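Local coordinates for protein trans-4-hydroxy-L-proline dehydratase (Clostridioides difficile 70-100-2010, PDB 6VXC) that dehydrates trans-4-hydroxy-L-proline to (S)-1-pyrroline-5-carboxylate by glycyl radical chemistry, a step in the anaerobic breakdown of hydroxyproline, at residues A[296-307]-A[359-370]; A[502-510]-A[582-590]. One frame throughout, in Å; residues are numbered along the deposited sequence.

How the contacts relate
Two ways of holding distant parts of a chain together appear here. Contact 1 comes first in the sequence and closes before contact 2 opens; it lies deep in the molecule, its centre about 11 Å from the chain centre, where the loop leading into helix 305-318 runs beside strand 362-366, a strand of the barrel core parallel to its neighbour 396-401. Contact 2, its centre about 37 Å from the chain centre, joins the start of helix 506-538 to helix 575-591. The centres of the contacts are 44 Å apart and their nearest atoms about 28 Å, although all four segments belong to the pyruvate formate lyase-like part of the chain. A largely polar contact, one end of which reaches the probable active site, thus contrasts with apolar packing in the periphery.

Contact 1: residues A[296-307]-A[359-370]; sequences IWDAFTPGRLDQ and DFANINTGGINP
The guanidinium of Arg304 lies with its edge to the chain of 364-368, carbonyl oxygens of Asn364 and Ile368 near its plane, while CG of Gln307 lies over one face, toward its rim, 3.4 Å above the plane. In the beta/alpha barrel of this glycyl radical enzyme, loop 296-304 runs beside strand 362-366, making one backbone bond to it, Asn364 N to Gly303 O. Two bends, at chi2 and chi3 (-75° and -70°), turn the arginine chain, which starts out away from 359-370, back toward it. Its NH2 then grips two carbonyls: Gly366 O at 2.8 Å, tilted from the guanidinium plane, and Ile368 O at 2.9 Å, within it; NH1 reaches Asn364 O weakly. Asp306 completes the group, accepting from Gly366 N through OD2 on the syn side (2.8 Å, 165°) and binding Ser380 as well, while OD1 makes a salt bridge to Arg304.

At the other end, Asp298 OD1 lies 3.4 Å from Phe360 CB, oblique to the ring. Phe360 touches Cys454, the probable cysteine radical site, and Asp298 lies near Glu456, the probable proton acceptor; its OD1 hydrogen-bonds a glycerol, probably from the crystallisation liquor. A water joins Asp298 OD1 to Asp359 OD1, whose charge is met by Arg176. Midway, Thr301 OG1 receives Gly303 N in an ST turn and gives its own proton to Asn362 O at 2.7 Å, from above the carbonyl plane.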
# COMPACT_ATOMS: atom_id res chain seq x y z
N ILE A 296 7.85 2.99 -7.14
CA ILE A 296 6.48 3.43 -6.86
C ILE A 296 5.93 2.72 -5.63
O ILE A 296 6.22 1.55 -5.38
CB ILE A 296 5.58 3.20 -8.09
CG1 ILE A 296 5.76 1.78 -8.64
CG2 ILE A 296 5.84 4.26 -9.14
CD1 ILE A 296 4.89 1.45 -9.82
N TRP A 297 5.17 3.46 -4.82
CA TRP A 297 4.47 2.89 -3.68
C TRP A 297 3.58 1.73 -4.11
O TRP A 297 2.87 1.82 -5.12
CB TRP A 297 3.63 3.96 -2.98
CG TRP A 297 4.41 4.78 -1.99
CD1 TRP A 297 4.85 6.07 -2.15
CD2 TRP A 297 4.84 4.37 -0.69
NE1 TRP A 297 5.53 6.48 -1.02
CE2 TRP A 297 5.54 5.45 -0.11
CE3 TRP A 297 4.71 3.18 0.04
CZ2 TRP A 297 6.10 5.38 1.16
CZ3 TRP A 297 5.26 3.11 1.31
CH2 TRP A 297 5.95 4.21 1.85
N ASP A 298 3.61 0.64 -3.34
CA ASP A 298 2.73 -0.51 -3.55
C ASP A 298 2.99 -1.22 -4.88
O ASP A 298 2.08 -1.81 -5.46
CB ASP A 298 1.26 -0.12 -3.45
CG ASP A 298 0.89 0.41 -2.06
OD1 ASP A 298 1.72 0.32 -1.14
OD2 ASP A 298 -0.23 0.91 -1.91
N ALA A 299 4.24 -1.19 -5.33
CA ALA A 299 4.68 -1.91 -6.53
C ALA A 299 3.68 -1.78 -7.68
O ALA A 299 3.43 -0.68 -8.17
CB ALA A 299 4.92 -3.38 -6.18
N PHE A 300 3.13 -2.90 -8.12
CA PHE A 300 2.07 -2.92 -9.13
C PHE A 300 1.20 -4.13 -8.84
O PHE A 300 1.58 -5.02 -8.08
CB PHE A 300 2.65 -2.95 -10.57
CG PHE A 300 1.72 -2.39 -11.62
CD1 PHE A 300 1.01 -1.22 -11.40
CD2 PHE A 300 1.58 -3.02 -12.84
CE1 PHE A 300 0.17 -0.70 -12.37
CE2 PHE A 300 0.73 -2.50 -13.82
CZ PHE A 300 0.04 -1.34 -13.59
N THR A 301 0.00 -4.16 -9.43
CA THR A 301 -0.89 -5.29 -9.23
C THR A 301 -1.83 -5.40 -10.42
O THR A 301 -2.29 -4.38 -10.93
CB THR A 301 -1.72 -5.17 -7.94
OG1 THR A 301 -2.78 -6.13 -7.96
CG2 THR A 301 -2.32 -3.77 -7.78
N PRO A 302 -2.18 -6.62 -10.82
CA PRO A 302 -3.19 -6.76 -11.88
C PRO A 302 -4.58 -6.37 -11.43
O PRO A 302 -5.48 -6.25 -12.28
CB PRO A 302 -3.10 -8.25 -12.23
CG PRO A 302 -2.67 -8.88 -10.95
CD PRO A 302 -1.72 -7.92 -10.31
N GLY A 303 -4.79 -6.14 -10.13
CA GLY A 303 -6.10 -5.73 -9.66
C GLY A 303 -7.12 -6.85 -9.75
O GLY A 303 -7.03 -7.81 -8.99
N ARG A 304 -8.09 -6.73 -10.66
CA ARG A 304 -9.17 -7.70 -10.78
C ARG A 304 -8.73 -8.86 -11.68
O ARG A 304 -9.26 -9.10 -12.77
CB ARG A 304 -10.43 -7.01 -11.30
CG ARG A 304 -10.89 -5.80 -10.46
CD ARG A 304 -11.56 -6.19 -9.11
NE ARG A 304 -12.86 -6.80 -9.38
CZ ARG A 304 -13.10 -8.10 -9.29
NH1 ARG A 304 -12.14 -8.93 -8.90
NH2 ARG A 304 -14.30 -8.58 -9.61
N LEU A 305 -7.73 -9.59 -11.17
CA LEU A 305 -7.06 -10.62 -11.95
C LEU A 305 -8.03 -11.68 -12.45
O LEU A 305 -7.94 -12.09 -13.61
CB LEU A 305 -5.94 -11.26 -11.11
CG LEU A 305 -5.11 -12.37 -11.74
CD1 LEU A 305 -4.38 -11.88 -12.98
CD2 LEU A 305 -4.11 -12.95 -10.72
N ASP A 306 -8.99 -12.12 -11.62
CA ASP A 306 -9.90 -13.17 -12.06
C ASP A 306 -10.81 -12.69 -13.19
O ASP A 306 -11.23 -13.50 -14.02
CB ASP A 306 -10.74 -13.77 -10.89
CG ASP A 306 -11.56 -12.73 -10.08
OD1 ASP A 306 -11.57 -11.53 -10.39
OD2 ASP A 306 -12.24 -13.18 -9.09
N GLN A 307 -11.11 -11.38 -13.25
CA GLN A 307 -11.90 -10.88 -14.37
C GLN A 307 -11.08 -10.84 -15.66
O GLN A 307 -11.60 -11.15 -16.74
CB GLN A 307 -12.45 -9.48 -14.05
CG GLN A 307 -13.27 -9.39 -12.74
CD GLN A 307 -14.38 -10.42 -12.67
OE1 GLN A 307 -15.35 -10.36 -13.43
NE2 GLN A 307 -14.22 -11.39 -11.77
N ASP A 359 5.65 -5.27 -0.54
CA ASP A 359 5.38 -4.08 -1.33
C ASP A 359 3.90 -3.95 -1.68
O ASP A 359 3.57 -3.25 -2.64
CB ASP A 359 6.22 -4.06 -2.62
CG ASP A 359 6.63 -2.64 -3.06
OD1 ASP A 359 6.24 -1.65 -2.41
OD2 ASP A 359 7.35 -2.53 -4.07
N PHE A 360 3.02 -4.63 -0.94
CA PHE A 360 1.59 -4.31 -0.93
C PHE A 360 0.97 -4.39 -2.32
O PHE A 360 0.22 -3.51 -2.73
CB PHE A 360 1.34 -2.93 -0.31
CG PHE A 360 1.78 -2.82 1.10
CD1 PHE A 360 3.10 -2.54 1.41
CD2 PHE A 360 0.88 -3.01 2.13
CE1 PHE A 360 3.50 -2.44 2.71
CE2 PHE A 360 1.29 -2.92 3.44
CZ PHE A 360 2.61 -2.64 3.73
N ALA A 361 1.27 -5.47 -3.04
CA ALA A 361 0.65 -5.73 -4.34
C ALA A 361 -0.66 -6.46 -4.07
O ALA A 361 -0.67 -7.66 -3.80
CB ALA A 361 1.57 -6.54 -5.25
N ASN A 362 -1.75 -5.72 -4.13
CA ASN A 362 -3.05 -6.16 -3.62
C ASN A 362 -3.91 -6.70 -4.77
O ASN A 362 -4.28 -5.96 -5.68
CB ASN A 362 -3.71 -4.97 -2.92
CG ASN A 362 -4.96 -5.35 -2.16
OD1 ASN A 362 -5.72 -6.22 -2.58
ND2 ASN A 362 -5.22 -4.64 -1.07
N ILE A 363 -4.27 -7.98 -4.69
CA ILE A 363 -5.12 -8.63 -5.68
C ILE A 363 -6.52 -8.79 -5.09
O ILE A 363 -6.68 -9.25 -3.95
CB ILE A 363 -4.51 -9.97 -6.14
CG1 ILE A 363 -3.15 -9.71 -6.81
CG2 ILE A 363 -5.47 -10.71 -7.06
CD1 ILE A 363 -2.37 -10.93 -7.26
N ASN A 364 -7.54 -8.36 -5.85
CA ASN A 364 -8.96 -8.39 -5.48
C ASN A 364 -9.64 -9.53 -6.26
O ASN A 364 -9.77 -9.45 -7.48
CB ASN A 364 -9.63 -7.07 -5.82
CG ASN A 364 -9.40 -5.94 -4.80
OD1 ASN A 364 -10.16 -4.99 -4.78
ND2 ASN A 364 -8.32 -6.02 -4.00
N THR A 365 -10.08 -10.57 -5.56
CA THR A 365 -10.73 -11.72 -6.17
C THR A 365 -12.19 -11.78 -5.73
O THR A 365 -12.51 -11.53 -4.57
CB THR A 365 -9.97 -13.02 -5.79
OG1 THR A 365 -8.65 -12.97 -6.33
CG2 THR A 365 -10.65 -14.29 -6.31
N GLY A 366 -13.07 -12.10 -6.67
CA GLY A 366 -14.49 -12.14 -6.37
C GLY A 366 -15.24 -10.97 -6.98
O GLY A 366 -15.24 -10.80 -8.21
N GLY A 367 -15.87 -10.15 -6.14
CA GLY A 367 -16.44 -8.89 -6.55
C GLY A 367 -17.50 -9.06 -7.63
O GLY A 367 -18.29 -10.01 -7.63
N ILE A 368 -17.54 -8.07 -8.53
CA ILE A 368 -18.50 -8.00 -9.62
C ILE A 368 -17.75 -7.87 -10.93
O ILE A 368 -16.61 -7.41 -10.97
CB ILE A 368 -19.49 -6.83 -9.45
CG1 ILE A 368 -18.74 -5.50 -9.29
CG2 ILE A 368 -20.39 -7.05 -8.24
CD1 ILE A 368 -19.65 -4.37 -9.08
N ASN A 369 -18.40 -8.30 -12.01
CA ASN A 369 -17.81 -8.18 -13.33
C ASN A 369 -18.08 -6.79 -13.90
O ASN A 369 -18.78 -5.97 -13.29
CB ASN A 369 -18.33 -9.30 -14.24
CG ASN A 369 -19.83 -9.28 -14.46
OD1 ASN A 369 -20.48 -8.25 -14.38
ND2 ASN A 369 -20.38 -10.44 -14.77
N PRO A 370 -17.51 -6.47 -15.06
CA PRO A 370 -17.70 -5.13 -15.62
C PRO A 370 -19.15 -4.77 -15.86
O PRO A 370 -19.47 -3.57 -15.91
CB PRO A 370 -16.89 -5.18 -16.92
CG PRO A 370 -15.81 -6.16 -16.62
CD PRO A 370 -16.47 -7.23 -15.80
O HOH W 1 7.67 -0.66 -6.04
O HOH W 2 4.47 -0.21 -0.69
O HOH W 3 -8.64 -11.52 -8.83

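Contact 2: residues A[502-510]-A[582-590]; sequences NFQSYEELF and LTAIKYNVF
Lys586 lays its extended aliphatic chain across one face of the Tyr506 ring at about a right angle, with CD 4.2 Å from the ring centroid and almost on the normal, a CH-pi contact. Tyr506 gets there because its CG stands anti to the backbone N (chi1 177°), which sends the ring out to the facing helix and brings OH within 3.6 Å of Leu582 CB.

The close packing extends from this ring in both directions. Farther along helix 506-538, Leu509 CD2 meets Ile585 CG2 at 3.6 Å and also touches Leu582 CD2, while the other branch of Leu582 meets the Phe510 ring at its edge, Leu582 CD1 being 3.9 Å from Phe510 CD1. Helix 473-481 adds Leu477 and Leu481 to this apolar group, and Ile639 of helix 630-647 packs on Leu582. At the helix start, Phe590 spreads one ring face over the peptide between Ser505 and Tyr506, with Tyr506 N 3.5 Å above the ring centre; Val589 CG1 lies on the opposite face and Phe503 O at the edge. Beside it Ser505 OG caps the helix by accepting from Glu508 N (3.0 Å).

The loose side is at the Lys586 ammonium, near exposed Glu507, whose OE2 stays 5.9 Å from Lys586 NZ. Any cation-pi attraction of NZ to Tyr506 is weak at most; it has a second aromatic partner in Tyr631. No hydrogen bond crosses between the segments. Side chains meet both side chains and backbone, and the axes of 506-510 and 582-590, 10.7 Å apart at 152°, mark antiparallel helix packing among the peripheral helices of the fold.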
# COMPACT_ATOMS: atom_id res chain seq x y z
N ASN A 502 -8.54 27.04 30.94
CA ASN A 502 -9.55 28.08 30.81
C ASN A 502 -10.73 27.67 29.96
O ASN A 502 -11.69 28.44 29.84
CB ASN A 502 -8.93 29.35 30.24
CG ASN A 502 -7.88 29.94 31.14
OD1 ASN A 502 -7.97 29.84 32.36
ND2 ASN A 502 -6.88 30.58 30.55
N PHE A 503 -10.70 26.49 29.35
CA PHE A 503 -11.84 26.05 28.57
C PHE A 503 -12.99 25.76 29.53
O PHE A 503 -12.84 24.99 30.48
CB PHE A 503 -11.48 24.81 27.76
CG PHE A 503 -10.45 25.07 26.69
CD1 PHE A 503 -10.21 26.35 26.23
CD2 PHE A 503 -9.74 24.02 26.13
CE1 PHE A 503 -9.28 26.58 25.23
CE2 PHE A 503 -8.81 24.25 25.13
CZ PHE A 503 -8.57 25.53 24.69
N GLN A 504 -14.13 26.42 29.32
CA GLN A 504 -15.26 26.27 30.22
C GLN A 504 -16.18 25.14 29.81
O GLN A 504 -17.04 24.74 30.60
CB GLN A 504 -16.05 27.57 30.30
CG GLN A 504 -15.31 28.66 31.06
CD GLN A 504 -14.86 28.19 32.44
OE1 GLN A 504 -15.67 27.70 33.25
NE2 GLN A 504 -13.56 28.29 32.71
N SER A 505 -16.01 24.61 28.59
CA SER A 505 -16.93 23.62 28.09
C SER A 505 -16.18 22.64 27.19
O SER A 505 -15.12 22.96 26.64
CB SER A 505 -18.08 24.27 27.30
OG SER A 505 -17.58 24.81 26.09
N TYR A 506 -16.78 21.46 27.02
CA TYR A 506 -16.25 20.51 26.05
C TYR A 506 -16.23 21.11 24.65
O TYR A 506 -15.27 20.92 23.89
CB TYR A 506 -17.05 19.22 26.08
CG TYR A 506 -16.56 18.25 25.04
CD1 TYR A 506 -15.42 17.47 25.28
CD2 TYR A 506 -17.18 18.14 23.81
CE1 TYR A 506 -14.95 16.59 24.32
CE2 TYR A 506 -16.72 17.28 22.85
CZ TYR A 506 -15.61 16.50 23.11
OH TYR A 506 -15.17 15.64 22.14
N GLU A 507 -17.30 21.84 24.28
CA GLU A 507 -17.35 22.46 22.96
C GLU A 507 -16.18 23.41 22.74
O GLU A 507 -15.64 23.49 21.64
CB GLU A 507 -18.68 23.21 22.77
CG GLU A 507 -19.91 22.31 22.61
CD GLU A 507 -20.39 21.67 23.93
OE1 GLU A 507 -19.93 22.10 25.01
OE2 GLU A 507 -21.22 20.73 23.87
N GLU A 508 -15.78 24.12 23.79
CA GLU A 508 -14.64 25.00 23.66
C GLU A 508 -13.36 24.21 23.41
O GLU A 508 -12.54 24.60 22.57
CB GLU A 508 -14.50 25.85 24.92
CG GLU A 508 -13.88 27.16 24.67
CD GLU A 508 -13.73 27.97 25.94
OE1 GLU A 508 -12.78 28.79 25.96
OE2 GLU A 508 -14.53 27.78 26.88
N LEU A 509 -13.17 23.09 24.12
CA LEU A 509 -12.00 22.25 23.86
C LEU A 509 -12.02 21.68 22.44
O LEU A 509 -11.00 21.67 21.76
CB LEU A 509 -11.94 21.11 24.88
CG LEU A 509 -10.93 20.01 24.54
CD1 LEU A 509 -9.48 20.48 24.61
CD2 LEU A 509 -11.17 18.79 25.41
N PHE A 510 -13.17 21.18 21.99
CA PHE A 510 -13.23 20.57 20.67
C PHE A 510 -12.99 21.59 19.56
O PHE A 510 -12.41 21.25 18.53
CB PHE A 510 -14.56 19.86 20.44
CG PHE A 510 -14.59 18.99 19.20
CD1 PHE A 510 -13.70 17.93 19.06
CD2 PHE A 510 -15.50 19.23 18.18
CE1 PHE A 510 -13.71 17.11 17.91
CE2 PHE A 510 -15.52 18.42 17.04
CZ PHE A 510 -14.63 17.36 16.91
N LEU A 582 -10.85 12.13 24.00
CA LEU A 582 -11.84 13.20 24.12
C LEU A 582 -13.07 12.74 24.89
O LEU A 582 -13.67 13.52 25.63
CB LEU A 582 -12.23 13.70 22.73
CG LEU A 582 -11.29 14.70 22.04
CD1 LEU A 582 -11.71 14.93 20.57
CD2 LEU A 582 -11.24 16.03 22.79
N THR A 583 -13.45 11.47 24.72
CA THR A 583 -14.53 10.92 25.53
C THR A 583 -14.18 10.96 27.01
O THR A 583 -15.00 11.33 27.85
CB THR A 583 -14.87 9.48 25.09
OG1 THR A 583 -15.33 9.46 23.74
CG2 THR A 583 -15.97 8.90 25.99
N ALA A 584 -12.94 10.59 27.35
CA ALA A 584 -12.53 10.64 28.75
C ALA A 584 -12.62 12.05 29.32
O ALA A 584 -13.01 12.24 30.48
CB ALA A 584 -11.11 10.09 28.90
N ILE A 585 -12.24 13.04 28.53
CA ILE A 585 -12.29 14.42 29.00
C ILE A 585 -13.73 14.88 29.18
O ILE A 585 -14.09 15.44 30.22
CB ILE A 585 -11.50 15.34 28.05
CG1 ILE A 585 -10.00 15.01 28.11
CG2 ILE A 585 -11.81 16.80 28.37
CD1 ILE A 585 -9.15 15.79 27.07
N LYS A 586 -14.58 14.64 28.18
CA LYS A 586 -15.97 15.06 28.29
C LYS A 586 -16.65 14.42 29.49
O LYS A 586 -17.32 15.10 30.28
CB LYS A 586 -16.71 14.70 27.01
CG LYS A 586 -18.17 15.11 27.02
CD LYS A 586 -18.80 14.64 25.72
CE LYS A 586 -20.15 15.24 25.51
NZ LYS A 586 -20.66 14.82 24.17
N TYR A 587 -16.45 13.11 29.67
CA TYR A 587 -17.14 12.38 30.73
C TYR A 587 -16.64 12.80 32.10
O TYR A 587 -17.45 13.10 32.99
CB TYR A 587 -16.94 10.87 30.51
CG TYR A 587 -17.72 9.96 31.44
CD1 TYR A 587 -19.05 9.65 31.17
CD2 TYR A 587 -17.13 9.39 32.56
CE1 TYR A 587 -19.77 8.81 32.00
CE2 TYR A 587 -17.86 8.54 33.41
CZ TYR A 587 -19.18 8.25 33.12
OH TYR A 587 -19.92 7.42 33.93
N ASN A 588 -15.32 12.84 32.29
CA ASN A 588 -14.75 13.04 33.61
C ASN A 588 -14.58 14.51 33.98
O ASN A 588 -14.84 14.88 35.13
CB ASN A 588 -13.40 12.33 33.71
CG ASN A 588 -13.54 10.82 33.71
OD1 ASN A 588 -13.97 10.23 34.71
ND2 ASN A 588 -13.19 10.19 32.59
N VAL A 589 -14.20 15.37 33.04
CA VAL A 589 -13.95 16.78 33.36
C VAL A 589 -15.24 17.60 33.30
O VAL A 589 -15.55 18.35 34.22
CB VAL A 589 -12.88 17.38 32.43
CG1 VAL A 589 -12.71 18.86 32.74
CG2 VAL A 589 -11.56 16.64 32.58
N PHE A 590 -16.03 17.46 32.23
CA PHE A 590 -17.14 18.37 32.02
C PHE A 590 -18.50 17.81 32.42
O PHE A 590 -19.34 18.58 32.89
CB PHE A 590 -17.18 18.81 30.55
CG PHE A 590 -16.02 19.67 30.16
CD1 PHE A 590 -15.98 21.01 30.53
CD2 PHE A 590 -14.95 19.13 29.47
CE1 PHE A 590 -14.90 21.80 30.18
CE2 PHE A 590 -13.86 19.91 29.12
CZ PHE A 590 -13.83 21.25 29.48